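Local coordinates for protein scyllo-inosose 3-dehydrogenase (Thermotoga maritima, PDB 3IP1) that catalyses the NAD(+)-dependent oxidation of scyllo-inosose to 3-dehydro-scyllo-inosose, probably as a step in myo-inositol degradation, and binds two zinc ions per subunit, at residues 35-40 with 89-94; 233-238 with 359-364; 131-134 with 138-141. All coordinates share one frame; numbering follows the deposited sequence.

Contact 1 of 3, residues 35-40 with 89-94; sequences KVWRYP and TGFPVT
W37 and F91 sit opposite each other with their CA atoms 8.4 Å apart, too far for paired strands, so side chains bridge the gap. Strands 37-38 and 93-94 belong to one antiparallel sheet, each pairing with strand 3-12 and not with each other, in the GroES-like, catalytic half of this zinc-dependent dehydrogenase. The phenyl edge of F91 points at the face of the indole in a T-shaped pair: its CD2 stands 3.4 Å from W37 CD2, and the planes meet at 58°. F91 CB adds a CH-pi contact, 4.0 Å from the centroid of the six-membered ring of W37 and almost on its normal. V36 CG1 lies over the other indole face, offset toward the rim. Chi1 of -58° sets the W37 indole beside the backbone N, and chi2 turns NE1 to T89. With an alanine here, F91 would probably lose the face it packs on and T89 O its indole donor. T89 OG1 is hydrogen-bonded to G87 O, while M74 of helix 69-75 touches both T89 and F91. The indole N-H reaches T89 O from above the carbonyl plane: W37 NE1 to T89 O is 3.3 Å, with 144° at the hydrogen.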
ATOM      1  N   LYS A  35       0.045  -1.471  39.313  1.00 30.30           N
ATOM      2  CA  LYS A  35       1.220  -1.443  40.180  1.00 30.51           C
ATOM      3  C   LYS A  35       1.100  -0.378  41.270  1.00 30.27           C
ATOM      4  O   LYS A  35       1.977  -0.282  42.127  1.00 29.37           O
ATOM      5  CB  LYS A  35       2.490  -1.150  39.364  1.00 30.59           C
ATOM      6  CG  LYS A  35       2.778  -2.164  38.261  1.00 31.88           C
ATOM      7  CD  LYS A  35       3.033  -3.549  38.847  1.00 35.34           C
ATOM      8  CE  LYS A  35       3.820  -4.413  37.877  1.00 36.63           C
ATOM      9  NZ  LYS A  35       3.967  -5.786  38.417  1.00 39.52           N
ATOM     10  N   VAL A  36       0.033   0.425  41.220  1.00 29.47           N
ATOM     11  CA  VAL A  36      -0.044   1.632  42.039  1.00 29.41           C
ATOM     12  C   VAL A  36      -1.345   1.782  42.832  1.00 29.66           C
ATOM     13  O   VAL A  36      -1.325   1.953  44.052  1.00 30.14           O
ATOM     14  CB  VAL A  36       0.162   2.873  41.157  1.00 29.61           C
ATOM     15  CG1 VAL A  36      -0.133   4.167  41.942  1.00 30.18           C
ATOM     16  CG2 VAL A  36       1.588   2.898  40.618  1.00 28.55           C
ATOM     17  N   TRP A  37      -2.472   1.727  42.129  1.00 28.94           N
ATOM     18  CA  TRP A  37      -3.766   1.995  42.729  1.00 28.21           C
ATOM     19  C   TRP A  37      -4.337   0.785  43.455  1.00 27.97           C
ATOM     20  O   TRP A  37      -4.382  -0.332  42.925  1.00 27.47           O
ATOM     21  CB  TRP A  37      -4.757   2.523  41.679  1.00 27.75           C
ATOM     22  CG  TRP A  37      -4.314   3.776  40.977  1.00 27.05           C
ATOM     23  CD1 TRP A  37      -3.920   3.876  39.675  1.00 26.59           C
ATOM     24  CD2 TRP A  37      -4.208   5.109  41.530  1.00 27.21           C
ATOM     25  NE1 TRP A  37      -3.592   5.173  39.377  1.00 26.55           N
ATOM     26  CE2 TRP A  37      -3.757   5.952  40.492  1.00 26.41           C
ATOM     27  CE3 TRP A  37      -4.456   5.668  42.798  1.00 27.87           C
ATOM     28  CZ2 TRP A  37      -3.545   7.334  40.675  1.00 26.45           C
ATOM     29  CZ3 TRP A  37      -4.255   7.040  42.979  1.00 27.53           C
ATOM     30  CH2 TRP A  37      -3.809   7.858  41.916  1.00 26.53           C
ATOM     31  N   ARG A  38      -4.798   1.033  44.674  1.00 27.95           N
ATOM     32  CA  ARG A  38      -5.272  -0.025  45.567  1.00 28.37           C
ATOM     33  C   ARG A  38      -6.633   0.345  46.186  1.00 27.72           C
ATOM     34  O   ARG A  38      -6.903   1.524  46.426  1.00 28.22           O
ATOM     35  CB  ARG A  38      -4.230  -0.195  46.664  1.00 28.04           C
ATOM     36  CG  ARG A  38      -4.185  -1.551  47.290  1.00 30.38           C
ATOM     37  CD  ARG A  38      -2.959  -1.637  48.167  1.00 30.87           C
ATOM     38  NE  ARG A  38      -2.784  -2.970  48.699  1.00 30.68           N
ATOM     39  CZ  ARG A  38      -1.922  -3.271  49.664  1.00 31.34           C
ATOM     40  NH1 ARG A  38      -1.173  -2.318  50.213  1.00 29.45           N
ATOM     41  NH2 ARG A  38      -1.825  -4.520  50.081  1.00 30.35           N
ATOM     42  N   TYR A  39      -7.458  -0.665  46.454  1.00 27.93           N
ATOM     43  CA  TYR A  39      -8.781  -0.518  47.099  1.00 28.29           C
ATOM     44  C   TYR A  39      -9.703   0.456  46.364  1.00 29.00           C
ATOM     45  O   TYR A  39     -10.200   1.399  46.954  1.00 28.19           O
ATOM     46  CB  TYR A  39      -8.652  -0.113  48.582  1.00 28.39           C
ATOM     47  CG  TYR A  39      -7.563  -0.879  49.334  1.00 28.62           C
ATOM     48  CD1 TYR A  39      -7.671  -2.253  49.558  1.00 29.17           C
ATOM     49  CD2 TYR A  39      -6.426  -0.223  49.803  1.00 28.56           C
ATOM     50  CE1 TYR A  39      -6.663  -2.960  50.235  1.00 29.26           C
ATOM     51  CE2 TYR A  39      -5.429  -0.913  50.493  1.00 29.97           C
ATOM     52  CZ  TYR A  39      -5.557  -2.280  50.692  1.00 28.18           C
ATOM     53  OH  TYR A  39      -4.575  -2.944  51.359  1.00 28.70           O
ATOM     54  N   PRO A  40      -9.946   0.219  45.062  1.00 29.60           N
ATOM     55  CA  PRO A  40     -10.765   1.178  44.327  1.00 30.07           C
ATOM     56  C   PRO A  40     -12.203   1.154  44.816  1.00 31.01           C
ATOM     57  O   PRO A  40     -12.687   0.126  45.286  1.00 30.58           O
ATOM     58  CB  PRO A  40     -10.703   0.648  42.893  1.00 30.19           C
ATOM     59  CG  PRO A  40     -10.541  -0.869  43.087  1.00 29.27           C
ATOM     60  CD  PRO A  40      -9.616  -0.970  44.252  1.00 29.05           C
ATOM     61  N   THR A  89      -3.896   5.776  34.392  1.00 26.70           N
ATOM     62  CA  THR A  89      -4.959   6.000  35.366  1.00 26.85           C
ATOM     63  C   THR A  89      -4.616   7.199  36.267  1.00 26.42           C
ATOM     64  O   THR A  89      -3.532   7.257  36.851  1.00 26.38           O
ATOM     65  CB  THR A  89      -5.188   4.742  36.231  1.00 26.95           C
ATOM     66  OG1 THR A  89      -3.927   4.099  36.462  1.00 27.17           O
ATOM     67  CG2 THR A  89      -6.118   3.753  35.526  1.00 26.50           C
ATOM     68  N   GLY A  90      -5.545   8.147  36.362  1.00 26.22           N
ATOM     69  CA  GLY A  90      -5.379   9.349  37.188  1.00 26.72           C
ATOM     70  C   GLY A  90      -6.606   9.506  38.078  1.00 27.62           C
ATOM     71  O   GLY A  90      -7.612  10.035  37.634  1.00 28.07           O
ATOM     72  N   PHE A  91      -6.528   9.016  39.320  1.00 27.50           N
ATOM     73  CA  PHE A  91      -7.667   8.997  40.257  1.00 26.91           C
ATOM     74  C   PHE A  91      -7.603  10.117  41.308  1.00 26.60           C
ATOM     75  O   PHE A  91      -6.509  10.481  41.756  1.00 26.73           O
ATOM     76  CB  PHE A  91      -7.762   7.630  40.956  1.00 27.04           C
ATOM     77  CG  PHE A  91      -7.964   6.453  40.007  1.00 29.20           C
ATOM     78  CD1 PHE A  91      -8.806   6.556  38.899  1.00 27.64           C
ATOM     79  CD2 PHE A  91      -7.326   5.233  40.249  1.00 29.03           C
ATOM     80  CE1 PHE A  91      -8.986   5.493  38.042  1.00 29.87           C
ATOM     81  CE2 PHE A  91      -7.505   4.149  39.402  1.00 29.59           C
ATOM     82  CZ  PHE A  91      -8.351   4.272  38.297  1.00 30.58           C
ATOM     83  N   PRO A  92      -8.767  10.635  41.750  1.00 26.43           N
ATOM     84  CA  PRO A  92     -10.131  10.209  41.373  1.00 26.39           C
ATOM     85  C   PRO A  92     -10.507  10.701  39.975  1.00 26.30           C
ATOM     86  O   PRO A  92      -9.923  11.665  39.486  1.00 25.91           O
ATOM     87  CB  PRO A  92     -11.018  10.873  42.433  1.00 26.34           C
ATOM     88  CG  PRO A  92     -10.221  12.065  42.906  1.00 26.70           C
ATOM     89  CD  PRO A  92      -8.778  11.634  42.841  1.00 26.42           C
ATOM     90  N   VAL A  93     -11.456  10.027  39.338  1.00 26.37           N
ATOM     91  CA  VAL A  93     -11.872  10.394  37.976  1.00 25.83           C
ATOM     92  C   VAL A  93     -13.307   9.944  37.767  1.00 26.10           C
ATOM     93  O   VAL A  93     -13.740   8.940  38.349  1.00 26.06           O
ATOM     94  CB  VAL A  93     -10.930   9.733  36.909  1.00 25.95           C
ATOM     95  CG1 VAL A  93     -11.271   8.236  36.690  1.00 25.31           C
ATOM     96  CG2 VAL A  93     -10.954  10.503  35.594  1.00 25.24           C
ATOM     97  N   THR A  94     -14.047  10.689  36.953  1.00 26.40           N
ATOM     98  CA  THR A  94     -15.339  10.213  36.456  1.00 26.94           C
ATOM     99  C   THR A  94     -15.091   9.206  35.360  1.00 27.04           C
ATOM    100  O   THR A  94     -14.383   9.493  34.378  1.00 26.84           O
ATOM    101  CB  THR A  94     -16.220  11.375  35.930  1.00 27.53           C
ATOM    102  OG1 THR A  94     -16.483  12.278  37.012  1.00 27.01           O
ATOM    103  CG2 THR A  94     -17.560  10.868  35.355  1.00 26.62           C
TER

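Contact 2 of 3, residues 233-238 with 359-364; sequences LKHAGA and SGMDMT
One face of the H235 imidazole carries M361, a selenomethionine, whose CB lies 3.6 Å above the ring plane and is offset toward the rim. Around the ring, ND1 is hydrogen-bonded to A231 O, which fixes the rotation of the imidazole. M361 CB makes a CH-pi contact, 3.9 Å from the H235 ring centroid and 20° off its normal; M361 CG follows alongside, 3.7 Å from H235 CE1. The M361 chain runs with CG anti to the backbone N (chi1 -170°) and bends only at chi3. This carries M361 SE past the ring, 4.7 Å from the H235 centroid and oblique to it, toward A231, I232 and helix 194-207. The contact joins the C-terminal end of helix 224-235, which follows the glycine-rich turn of the Rossmann-type domain, to the loop after helix 349-358. G237 closes this helix in a Schellman motif, with G237 N bonded to K234 O and A238 N to L233 O. No hydrogen bond or salt bridge crosses between the segments, so the chemistry is that of a methylene chain lying on an aromatic face: cohesion comes from dispersion and CH-pi contact, and the bond from H235 ND1 stays within its own helix.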
ATOM      1  N   LEU A 233     -16.440  -6.896   9.034  1.00 25.64           N
ATOM      2  CA  LEU A 233     -15.828  -7.742   8.027  1.00 26.03           C
ATOM      3  C   LEU A 233     -16.853  -8.420   7.123  1.00 26.33           C
ATOM      4  O   LEU A 233     -16.568  -8.649   5.954  1.00 26.29           O
ATOM      5  CB  LEU A 233     -14.887  -8.745   8.688  1.00 26.02           C
ATOM      6  CG  LEU A 233     -13.621  -8.046   9.212  1.00 26.87           C
ATOM      7  CD1 LEU A 233     -12.771  -8.968  10.133  1.00 26.38           C
ATOM      8  CD2 LEU A 233     -12.787  -7.492   8.027  1.00 25.91           C
ATOM      9  N   LYS A 234     -18.052  -8.711   7.648  1.00 26.20           N
ATOM     10  CA  LYS A 234     -19.146  -9.117   6.774  1.00 26.53           C
ATOM     11  C   LYS A 234     -19.542  -7.972   5.838  1.00 26.95           C
ATOM     12  O   LYS A 234     -19.596  -8.168   4.633  1.00 27.85           O
ATOM     13  CB  LYS A 234     -20.363  -9.649   7.540  1.00 26.20           C
ATOM     14  CG  LYS A 234     -21.279 -10.537   6.703  1.00 24.58           C
ATOM     15  CD  LYS A 234     -20.527 -11.720   6.079  1.00 25.72           C
ATOM     16  CE  LYS A 234     -21.414 -12.532   5.116  1.00 27.58           C
ATOM     17  NZ  LYS A 234     -20.692 -13.730   4.572  1.00 29.53           N
ATOM     18  N   HIS A 235     -19.772  -6.778   6.385  1.00 27.39           N
ATOM     19  CA  HIS A 235     -20.042  -5.597   5.561  1.00 27.78           C
ATOM     20  C   HIS A 235     -18.921  -5.309   4.558  1.00 27.59           C
ATOM     21  O   HIS A 235     -19.190  -4.746   3.491  1.00 27.68           O
ATOM     22  CB  HIS A 235     -20.386  -4.358   6.414  1.00 28.06           C
ATOM     23  CG  HIS A 235     -21.833  -4.302   6.812  1.00 29.64           C
ATOM     24  ND1 HIS A 235     -22.349  -5.044   7.858  1.00 30.31           N
ATOM     25  CD2 HIS A 235     -22.884  -3.637   6.272  1.00 29.65           C
ATOM     26  CE1 HIS A 235     -23.649  -4.821   7.961  1.00 29.53           C
ATOM     27  NE2 HIS A 235     -24.000  -3.980   7.003  1.00 32.47           N
ATOM     28  N   ALA A 236     -17.697  -5.737   4.883  1.00 26.60           N
ATOM     29  CA  ALA A 236     -16.532  -5.544   4.014  1.00 26.45           C
ATOM     30  C   ALA A 236     -16.435  -6.572   2.888  1.00 26.22           C
ATOM     31  O   ALA A 236     -15.514  -6.502   2.060  1.00 25.60           O
ATOM     32  CB  ALA A 236     -15.253  -5.571   4.831  1.00 26.33           C
ATOM     33  N   GLY A 237     -17.343  -7.545   2.886  1.00 26.23           N
ATOM     34  CA  GLY A 237     -17.429  -8.511   1.785  1.00 26.06           C
ATOM     35  C   GLY A 237     -16.752  -9.849   2.027  1.00 26.65           C
ATOM     36  O   GLY A 237     -16.475 -10.589   1.071  1.00 25.85           O
ATOM     37  N   ALA A 238     -16.466 -10.154   3.291  1.00 26.92           N
ATOM     38  CA  ALA A 238     -15.904 -11.464   3.653  1.00 28.46           C
ATOM     39  C   ALA A 238     -16.856 -12.560   3.230  1.00 29.26           C
ATOM     40  O   ALA A 238     -18.036 -12.569   3.621  1.00 28.78           O
ATOM     41  CB  ALA A 238     -15.628 -11.563   5.142  1.00 28.11           C
ATOM     42  N   SER A 359     -26.019   3.238   7.350  1.00 31.33           N
ATOM     43  CA  SER A 359     -26.430   2.505   6.170  1.00 32.05           C
ATOM     44  C   SER A 359     -26.924   1.092   6.472  1.00 31.85           C
ATOM     45  O   SER A 359     -27.159   0.329   5.544  1.00 32.58           O
ATOM     46  CB  SER A 359     -25.288   2.462   5.165  1.00 31.56           C
ATOM     47  OG  SER A 359     -24.282   1.603   5.653  1.00 34.97           O
ATOM     48  N   GLY A 360     -27.088   0.734   7.747  1.00 31.90           N
ATOM     49  CA  GLY A 360     -27.657  -0.580   8.095  1.00 31.45           C
ATOM     50  C   GLY A 360     -26.932  -1.467   9.112  1.00 32.05           C
ATOM     51  O   GLY A 360     -27.534  -2.399   9.648  1.00 32.19           O
HETATM   52  N   MSE A 361     -25.650  -1.204   9.385  1.00 31.47           N
HETATM   53  CA  MSE A 361     -24.911  -2.000  10.359  1.00 31.50           C
HETATM   54  C   MSE A 361     -25.279  -1.584  11.783  1.00 31.66           C
HETATM   55  O   MSE A 361     -24.762  -0.594  12.323  1.00 31.95           O
HETATM   56  CB  MSE A 361     -23.399  -1.895  10.138  1.00 30.99           C
HETATM   57  CG  MSE A 361     -22.569  -2.889  10.958  1.00 30.70           C
HETATM   58 SE   MSE A 361     -20.641  -2.517  10.800  1.00 31.50          SE
HETATM   59  CE  MSE A 361     -20.547  -0.976  11.999  1.00 29.17           C
ATOM     60  N   ASP A 362     -26.160  -2.370  12.388  1.00 31.51           N
ATOM     61  CA  ASP A 362     -26.739  -2.073  13.693  1.00 31.79           C
ATOM     62  C   ASP A 362     -26.039  -2.824  14.844  1.00 31.59           C
ATOM     63  O   ASP A 362     -26.318  -4.003  15.106  1.00 31.97           O
ATOM     64  CB  ASP A 362     -28.241  -2.409  13.685  1.00 31.79           C
ATOM     65  CG  ASP A 362     -28.917  -2.107  15.014  1.00 33.55           C
ATOM     66  OD1 ASP A 362     -28.305  -1.440  15.874  1.00 32.39           O
ATOM     67  OD2 ASP A 362     -30.076  -2.538  15.195  1.00 36.38           O
HETATM   68  N   MSE A 363     -25.171  -2.122  15.560  1.00 30.70           N
HETATM   69  CA  MSE A 363     -24.450  -2.734  16.667  1.00 30.30           C
HETATM   70  C   MSE A 363     -25.274  -2.804  17.964  1.00 29.80           C
HETATM   71  O   MSE A 363     -24.848  -3.443  18.924  1.00 29.63           O
HETATM   72  CB  MSE A 363     -23.126  -2.000  16.922  1.00 30.45           C
HETATM   73  CG  MSE A 363     -22.126  -2.100  15.800  1.00 31.39           C
HETATM   74 SE   MSE A 363     -21.566  -3.933  15.503  1.00 35.16          SE
HETATM   75  CE  MSE A 363     -21.003  -4.393  17.299  1.00 32.40           C
ATOM     76  N   THR A 364     -26.433  -2.147  17.999  1.00 29.39           N
ATOM     77  CA  THR A 364     -27.251  -2.089  19.226  1.00 29.68           C
ATOM     78  C   THR A 364     -27.746  -3.473  19.644  1.00 30.28           C
ATOM     79  O   THR A 364     -28.113  -3.673  20.804  1.00 30.72           O
ATOM     80  CB  THR A 364     -28.458  -1.096  19.139  1.00 29.49           C
ATOM     81  OG1 THR A 364     -29.431  -1.570  18.193  1.00 28.35           O
ATOM     82  CG2 THR A 364     -27.987   0.300  18.751  1.00 29.86           C
TER

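Contact 3 of 3, residues 131-134 with 138-141; sequences LWCG and PCAE. With CD (cadmium ion), chain E.
C139 reaches back from helix 137-140 to the loop that holds C133, and both thiolates close on one cadmium ion. This is the Cys4 site of the structural-metal lobe of zinc-containing alcohol dehydrogenases, where C133, C136, C139 and C147 bind zinc and where cadmium sits in this model. Starting at the root of the C139 side chain, CB packs on the backbone of the loop, 3.7 Å from G134 C. With SG anti to the carbonyl carbon (chi1 -78°), the side chain extends from the helix toward the loop. There SG does three things at once. C139 SG binds the cadmium ion at 2.5 Å. W132 CB lies 3.7 Å from the same C139 SG, which also takes the backbone N-H of G134. Such N-H to sulfur bonds are usual around cysteine-ligated metals, and this one would probably draw off some of the negative charge that four thiolates bring together. C133 SG meets the metal from its own side, also at 2.5 Å, and the two sulfurs subtend about 121° at cadmium, somewhat wider than a regular tetrahedron; C136 and C147 complete the site. The W132 indole has NE1 hydrogen-bonded to E128, packs edge-to-face with Y171, and also packs on G134 of a neighbouring subunit, so the lobe lies at a contact between chains. Besides the metal, a hydrogen bond ties helix to loop, from G134 N to C139 SG, 3.4 Å long, with 153° at the hydrogen.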
ATOM      1  N   LEU A 131      -7.344  11.157  23.843  1.00 28.42           N
ATOM      2  CA  LEU A 131      -7.245  12.598  23.716  1.00 27.61           C
ATOM      3  C   LEU A 131      -5.833  12.983  23.245  1.00 27.78           C
ATOM      4  O   LEU A 131      -4.974  13.370  24.040  1.00 27.01           O
ATOM      5  CB  LEU A 131      -7.687  13.300  25.015  1.00 27.53           C
ATOM      6  CG  LEU A 131      -8.927  12.679  25.704  1.00 28.27           C
ATOM      7  CD1 LEU A 131      -9.169  13.291  27.076  1.00 26.47           C
ATOM      8  CD2 LEU A 131     -10.223  12.711  24.827  1.00 27.88           C
ATOM      9  N   TRP A 132      -5.607  12.817  21.936  1.00 27.66           N
ATOM     10  CA  TRP A 132      -4.331  13.134  21.271  1.00 27.66           C
ATOM     11  C   TRP A 132      -4.059  14.646  21.237  1.00 28.18           C
ATOM     12  O   TRP A 132      -4.990  15.458  21.194  1.00 28.07           O
ATOM     13  CB  TRP A 132      -4.319  12.564  19.843  1.00 27.52           C
ATOM     14  CG  TRP A 132      -5.638  12.725  19.117  1.00 27.45           C
ATOM     15  CD1 TRP A 132      -6.660  11.829  19.088  1.00 27.25           C
ATOM     16  CD2 TRP A 132      -6.069  13.851  18.333  1.00 27.93           C
ATOM     17  NE1 TRP A 132      -7.708  12.320  18.331  1.00 28.38           N
ATOM     18  CE2 TRP A 132      -7.369  13.557  17.856  1.00 27.60           C
ATOM     19  CE3 TRP A 132      -5.478  15.073  17.973  1.00 29.32           C
ATOM     20  CZ2 TRP A 132      -8.095  14.442  17.060  1.00 28.62           C
ATOM     21  CZ3 TRP A 132      -6.203  15.950  17.154  1.00 29.59           C
ATOM     22  CH2 TRP A 132      -7.491  15.624  16.714  1.00 28.96           C
ATOM     23  N   CYS A 133      -2.785  15.025  21.290  1.00 29.11           N
ATOM     24  CA  CYS A 133      -2.416  16.448  21.428  1.00 29.45           C
ATOM     25  C   CYS A 133      -2.539  17.195  20.098  1.00 30.33           C
ATOM     26  O   CYS A 133      -2.928  18.356  20.072  1.00 31.44           O
ATOM     27  CB  CYS A 133      -1.018  16.615  22.058  1.00 29.39           C
ATOM     28  SG  CYS A 133       0.449  16.260  20.990  1.00 30.00           S
ATOM     29  N   GLY A 134      -2.231  16.532  18.988  1.00 30.70           N
ATOM     30  CA  GLY A 134      -2.311  17.180  17.697  1.00 31.40           C
ATOM     31  C   GLY A 134      -1.005  17.782  17.224  1.00 31.89           C
ATOM     32  O   GLY A 134      -0.912  18.170  16.075  1.00 33.26           O
ATOM     33  N   PRO A 138       4.298  11.787  16.277  1.00 26.80           N
ATOM     34  CA  PRO A 138       3.258  10.843  15.786  1.00 26.50           C
ATOM     35  C   PRO A 138       1.961  11.505  15.335  1.00 26.31           C
ATOM     36  O   PRO A 138       1.420  11.104  14.307  1.00 26.90           O
ATOM     37  CB  PRO A 138       3.030   9.910  16.982  1.00 25.55           C
ATOM     38  CG  PRO A 138       4.389   9.833  17.626  1.00 26.43           C
ATOM     39  CD  PRO A 138       4.925  11.292  17.520  1.00 26.34           C
ATOM     40  N   CYS A 139       1.457  12.500  16.073  1.00 26.56           N
ATOM     41  CA  CYS A 139       0.259  13.242  15.625  1.00 26.69           C
ATOM     42  C   CYS A 139       0.485  13.945  14.272  1.00 26.27           C
ATOM     43  O   CYS A 139      -0.326  13.816  13.344  1.00 26.16           O
ATOM     44  CB  CYS A 139      -0.243  14.235  16.698  1.00 26.52           C
ATOM     45  SG  CYS A 139      -1.196  13.455  18.090  1.00 26.93           S
ATOM     46  N   ALA A 140       1.606  14.642  14.147  1.00 26.16           N
ATOM     47  CA  ALA A 140       1.926  15.355  12.916  1.00 26.43           C
ATOM     48  C   ALA A 140       2.156  14.419  11.729  1.00 26.59           C
ATOM     49  O   ALA A 140       2.032  14.845  10.598  1.00 26.63           O
ATOM     50  CB  ALA A 140       3.132  16.283  13.117  1.00 26.38           C
ATOM     51  N   GLU A 141       2.498  13.156  11.979  1.00 27.15           N
ATOM     52  CA  GLU A 141       2.613  12.176  10.883  1.00 27.92           C
ATOM     53  C   GLU A 141       1.289  11.449  10.641  1.00 27.53           C
ATOM     54  O   GLU A 141       1.221  10.582   9.781  1.00 27.82           O
ATOM     55  CB  GLU A 141       3.778  11.165  11.094  1.00 28.87           C
ATOM     56  CG  GLU A 141       5.171  11.814  11.180  1.00 32.21           C
ATOM     57  CD  GLU A 141       6.351  10.825  11.384  1.00 37.26           C
ATOM     58  OE1 GLU A 141       6.176   9.601  11.225  1.00 38.34           O
ATOM     59  OE2 GLU A 141       7.470  11.296  11.717  1.00 38.84           O
TER
HETATM   60 CD    CD E 500       0.226  13.934  20.056  1.00 31.11          CD

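The three contacts follow one another along the chain without touching. Contacts 1 and 3 both lie in the catalytic half: their centres are 26 Å apart and their nearest atoms about 9 Å. Contact 1 is near the active site, the T89 side chain being about 8 Å from that of S70, a probable charge-relay residue, and about 13 Å from the other cadmium ion, which H97, E98 and E195 hold. Contact 3 supplies two of the four cysteines of the second metal site, structural in relatives. Contact 2 belongs to the nucleotide-binding half, away from the annotated sites; its centre is 37 Å from that of contact 1 and 29 Å from that of contact 3.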